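Local coordinates for hypothetical protein (Exiguobacterium sibiricum, PDB 2HKV) that is of unknown function but belongs to the DinB superfamily of helical-bundle proteins and binds a nickel ion, at residues Thr19-Ile24 with Asp84-Ser89. Sequence-based numbering, arbitrary orientation.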
ATOM      1  N   THR A  19      -1.408  12.896  -2.194  1.00 37.24           N
ATOM      2  CA  THR A  19      -0.002  12.789  -1.803  1.00 36.23           C
ATOM      3  C   THR A  19       0.884  12.391  -2.954  1.00 37.44           C
ATOM      4  O   THR A  19       1.963  12.937  -3.094  1.00 36.37           O
ATOM      5  CB  THR A  19       0.207  11.872  -0.605  1.00 35.05           C
ATOM      6  OG1 THR A  19      -0.330  10.564  -0.876  1.00 37.84           O
ATOM      7  CG2 THR A  19      -0.462  12.497   0.697  1.00 38.23           C
ATOM      8  N   THR A  20       0.450  11.497  -3.836  1.00 36.64           N
ATOM      9  CA  THR A  20       1.227  11.173  -5.018  1.00 37.31           C
ATOM     10  C   THR A  20       1.431  12.374  -5.921  1.00 39.30           C
ATOM     11  O   THR A  20       2.559  12.586  -6.428  1.00 35.39           O
ATOM     12  CB  THR A  20       0.626   9.999  -5.807  1.00 36.97           C
ATOM     13  OG1 THR A  20       0.588   8.857  -4.949  1.00 36.38           O
ATOM     14  CG2 THR A  20       1.451   9.648  -7.071  1.00 34.98           C
ATOM     15  N   ARG A  21       0.371  13.164  -6.094  1.00 38.51           N
ATOM     16  CA  ARG A  21       0.425  14.374  -6.906  1.00 38.91           C
ATOM     17  C   ARG A  21       1.507  15.297  -6.328  1.00 38.44           C
ATOM     18  O   ARG A  21       2.327  15.843  -7.060  1.00 38.68           O
ATOM     19  CB  ARG A  21      -0.954  15.058  -6.961  1.00 39.55           C
ATOM     20  CG  ARG A  21      -1.113  16.026  -8.062  1.00 48.36           C
ATOM     21  CD  ARG A  21      -2.396  16.860  -7.888  1.00 50.49           C
ATOM     22  NE  ARG A  21      -3.582  16.001  -7.938  1.00 58.73           N
ATOM     23  CZ  ARG A  21      -4.603  16.035  -7.085  1.00 68.19           C
ATOM     24  NH1 ARG A  21      -4.644  16.901  -6.072  1.00 73.94           N
ATOM     25  NH2 ARG A  21      -5.621  15.198  -7.258  1.00 67.12           N
ATOM     26  N   ASP A  22       1.536  15.443  -5.000  1.00 34.87           N
ATOM     27  CA  ASP A  22       2.517  16.317  -4.365  1.00 40.04           C
ATOM     28  C   ASP A  22       3.922  15.795  -4.594  1.00 41.40           C
ATOM     29  O   ASP A  22       4.842  16.577  -4.900  1.00 40.69           O
ATOM     30  CB  ASP A  22       2.262  16.437  -2.872  1.00 42.37           C
ATOM     31  CG  ASP A  22       0.970  17.186  -2.554  1.00 55.83           C
ATOM     32  OD1 ASP A  22       0.554  18.057  -3.382  1.00 59.00           O
ATOM     33  OD2 ASP A  22       0.383  16.908  -1.467  1.00 62.91           O
ATOM     34  N   LEU A  23       4.091  14.471  -4.490  1.00 39.71           N
ATOM     35  CA  LEU A  23       5.428  13.887  -4.680  1.00 38.50           C
ATOM     36  C   LEU A  23       5.934  14.128  -6.097  1.00 37.91           C
ATOM     37  O   LEU A  23       7.080  14.510  -6.266  1.00 37.86           O
ATOM     38  CB  LEU A  23       5.464  12.373  -4.369  1.00 39.64           C
ATOM     39  CG  LEU A  23       5.388  11.924  -2.897  1.00 43.07           C
ATOM     40  CD1 LEU A  23       5.287  10.379  -2.829  1.00 45.96           C
ATOM     41  CD2 LEU A  23       6.616  12.391  -2.103  1.00 44.73           C
ATOM     42  N   ILE A  24       5.068  13.920  -7.083  1.00 34.90           N
ATOM     43  CA  ILE A  24       5.425  14.096  -8.479  1.00 38.80           C
ATOM     44  C   ILE A  24       5.869  15.532  -8.676  1.00 39.30           C
ATOM     45  O   ILE A  24       6.905  15.760  -9.286  1.00 38.78           O
ATOM     46  CB  ILE A  24       4.254  13.666  -9.447  1.00 39.66           C
ATOM     47  CG1 ILE A  24       4.087  12.140  -9.408  1.00 46.12           C
ATOM     48  CG2 ILE A  24       4.489  14.169 -10.894  1.00 35.47           C
ATOM     49  CD1 ILE A  24       2.827  11.616 -10.108  1.00 42.23           C
ATOM     50  N   ASP A  84      -1.776  15.546 -14.751  1.00 41.05           N
ATOM     51  CA  ASP A  84      -3.011  15.515 -15.531  1.00 40.96           C
ATOM     52  C   ASP A  84      -3.476  14.094 -15.717  1.00 37.58           C
ATOM     53  O   ASP A  84      -4.668  13.820 -15.639  1.00 33.78           O
ATOM     54  CB  ASP A  84      -2.816  16.150 -16.908  1.00 42.60           C
ATOM     55  CG  ASP A  84      -2.755  17.677 -16.860  1.00 56.71           C
ATOM     56  OD1 ASP A  84      -3.032  18.263 -15.775  1.00 72.04           O
ATOM     57  OD2 ASP A  84      -2.439  18.292 -17.915  1.00 64.36           O
ATOM     58  N   ARG A  85      -2.522  13.195 -15.953  1.00 36.15           N
ATOM     59  CA  ARG A  85      -2.815  11.782 -16.157  1.00 37.48           C
ATOM     60  C   ARG A  85      -3.301  11.068 -14.906  1.00 35.35           C
ATOM     61  O   ARG A  85      -4.260  10.337 -14.957  1.00 37.81           O
ATOM     62  CB  ARG A  85      -1.582  11.047 -16.756  1.00 38.47           C
ATOM     63  CG  ARG A  85      -1.908   9.662 -17.316  1.00 36.94           C
ATOM     64  CD  ARG A  85      -3.143   9.793 -18.196  1.00 46.88           C
ATOM     65  NE  ARG A  85      -3.554   8.587 -18.877  1.00 45.20           N
ATOM     66  CZ  ARG A  85      -4.502   7.750 -18.465  1.00 57.24           C
ATOM     67  NH1 ARG A  85      -5.209   7.955 -17.327  1.00 41.14           N
ATOM     68  NH2 ARG A  85      -4.742   6.675 -19.227  1.00 56.31           N
ATOM     69  N   LEU A  86      -2.629  11.287 -13.789  1.00 33.44           N
ATOM     70  CA  LEU A  86      -3.091  10.817 -12.491  1.00 36.00           C
ATOM     71  C   LEU A  86      -4.566  11.270 -12.206  1.00 34.73           C
ATOM     72  O   LEU A  86      -5.440  10.492 -11.727  1.00 33.71           O
ATOM     73  CB  LEU A  86      -2.124  11.343 -11.424  1.00 34.72           C
ATOM     74  CG  LEU A  86      -2.417  11.050  -9.942  1.00 37.85           C
ATOM     75  CD1 LEU A  86      -2.593   9.537  -9.679  1.00 38.40           C
ATOM     76  CD2 LEU A  86      -1.283  11.682  -9.098  1.00 36.98           C
ATOM     77  N   ASP A  87      -4.844  12.530 -12.495  1.00 36.50           N
ATOM     78  CA  ASP A  87      -6.161  13.082 -12.257  1.00 37.49           C
ATOM     79  C   ASP A  87      -7.234  12.371 -13.068  1.00 36.33           C
ATOM     80  O   ASP A  87      -8.353  12.120 -12.579  1.00 36.19           O
ATOM     81  CB  ASP A  87      -6.176  14.584 -12.573  1.00 39.90           C
ATOM     82  CG  ASP A  87      -5.390  15.437 -11.540  1.00 51.15           C
ATOM     83  OD1 ASP A  87      -4.776  14.885 -10.598  1.00 53.43           O
ATOM     84  OD2 ASP A  87      -5.379  16.689 -11.683  1.00 67.22           O
ATOM     85  N   GLN A  88      -6.907  12.104 -14.325  1.00 35.59           N
ATOM     86  CA  GLN A  88      -7.772  11.349 -15.206  1.00 35.58           C
ATOM     87  C   GLN A  88      -8.046   9.946 -14.693  1.00 34.02           C
ATOM     88  O   GLN A  88      -9.192   9.497 -14.690  1.00 31.65           O
ATOM     89  CB  GLN A  88      -7.105  11.266 -16.562  1.00 36.20           C
ATOM     90  CG  GLN A  88      -7.832  10.493 -17.599  1.00 43.33           C
ATOM     91  CD  GLN A  88      -7.134  10.595 -18.976  1.00 41.25           C
ATOM     92  OE1 GLN A  88      -6.563  11.649 -19.344  1.00 40.64           O
ATOM     93  NE2 GLN A  88      -7.164   9.490 -19.732  1.00 43.73           N
ATOM     94  N   SER A  89      -6.984   9.252 -14.252  1.00 35.68           N
ATOM     95  CA  SER A  89      -7.112   7.916 -13.656  1.00 34.25           C
ATOM     96  C   SER A  89      -7.971   7.941 -12.384  1.00 32.96           C
ATOM     97  O   SER A  89      -8.804   7.079 -12.170  1.00 35.68           O
ATOM     98  CB  SER A  89      -5.724   7.317 -13.357  1.00 32.47           C
ATOM     99  OG  SER A  89      -4.982   7.260 -14.560  1.00 39.49           O
TER
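L86 reaches from helix 82-98 to helix 4-26 and meets T20, R21 and I24 there. Its CD2 methyl does the touching. CD2 of L86 lies 3.7 Å from the backbone N of R21. It also rests against CB of R21. CG of L86 is anti to the backbone N (chi1 177°), and this torsion directs the branch toward helix 4-26. CG2 of T20 is 4.0 Å from CD2 of L86, and the two side chains slant across each other. The hydroxyl of T20 is used within its own helix, where OG1 is hydrogen-bonded to the carbonyl O of G16. CD1 of I24 lies 4.2 Å from CD2 of L86, an apolar contact. I24 also packs on L82 and V83, one turn earlier in helix 82-98. The two helices are nearly antiparallel here, with segment axes 10.5 Å apart at an angle of 169°. They belong to the helical bundle of the DinB superfamily. The nickel ion is bound by H49, H124 and H128, and the side chain of T20 is about 12 Å from it. T20 also touches L50 of helix 43-61 and R129 of helix 114-138, so the packing continues into both of those helices. D87 follows. It is partly exposed, and it forms a salt bridge with R21. NE of R21 donates to OD1 of D87 at 3.1 Å. The bond is bent, with an N-H...O angle of 141°, and enters on the syn lone pair of OD1. The carboxylate stands almost perpendicular to the guanidinium, and OD1 sits somewhat out of the guanidinium plane. An alanine in place of R21 would keep CB against L86 but is likely to leave D87 without this charge partner across the helix pair.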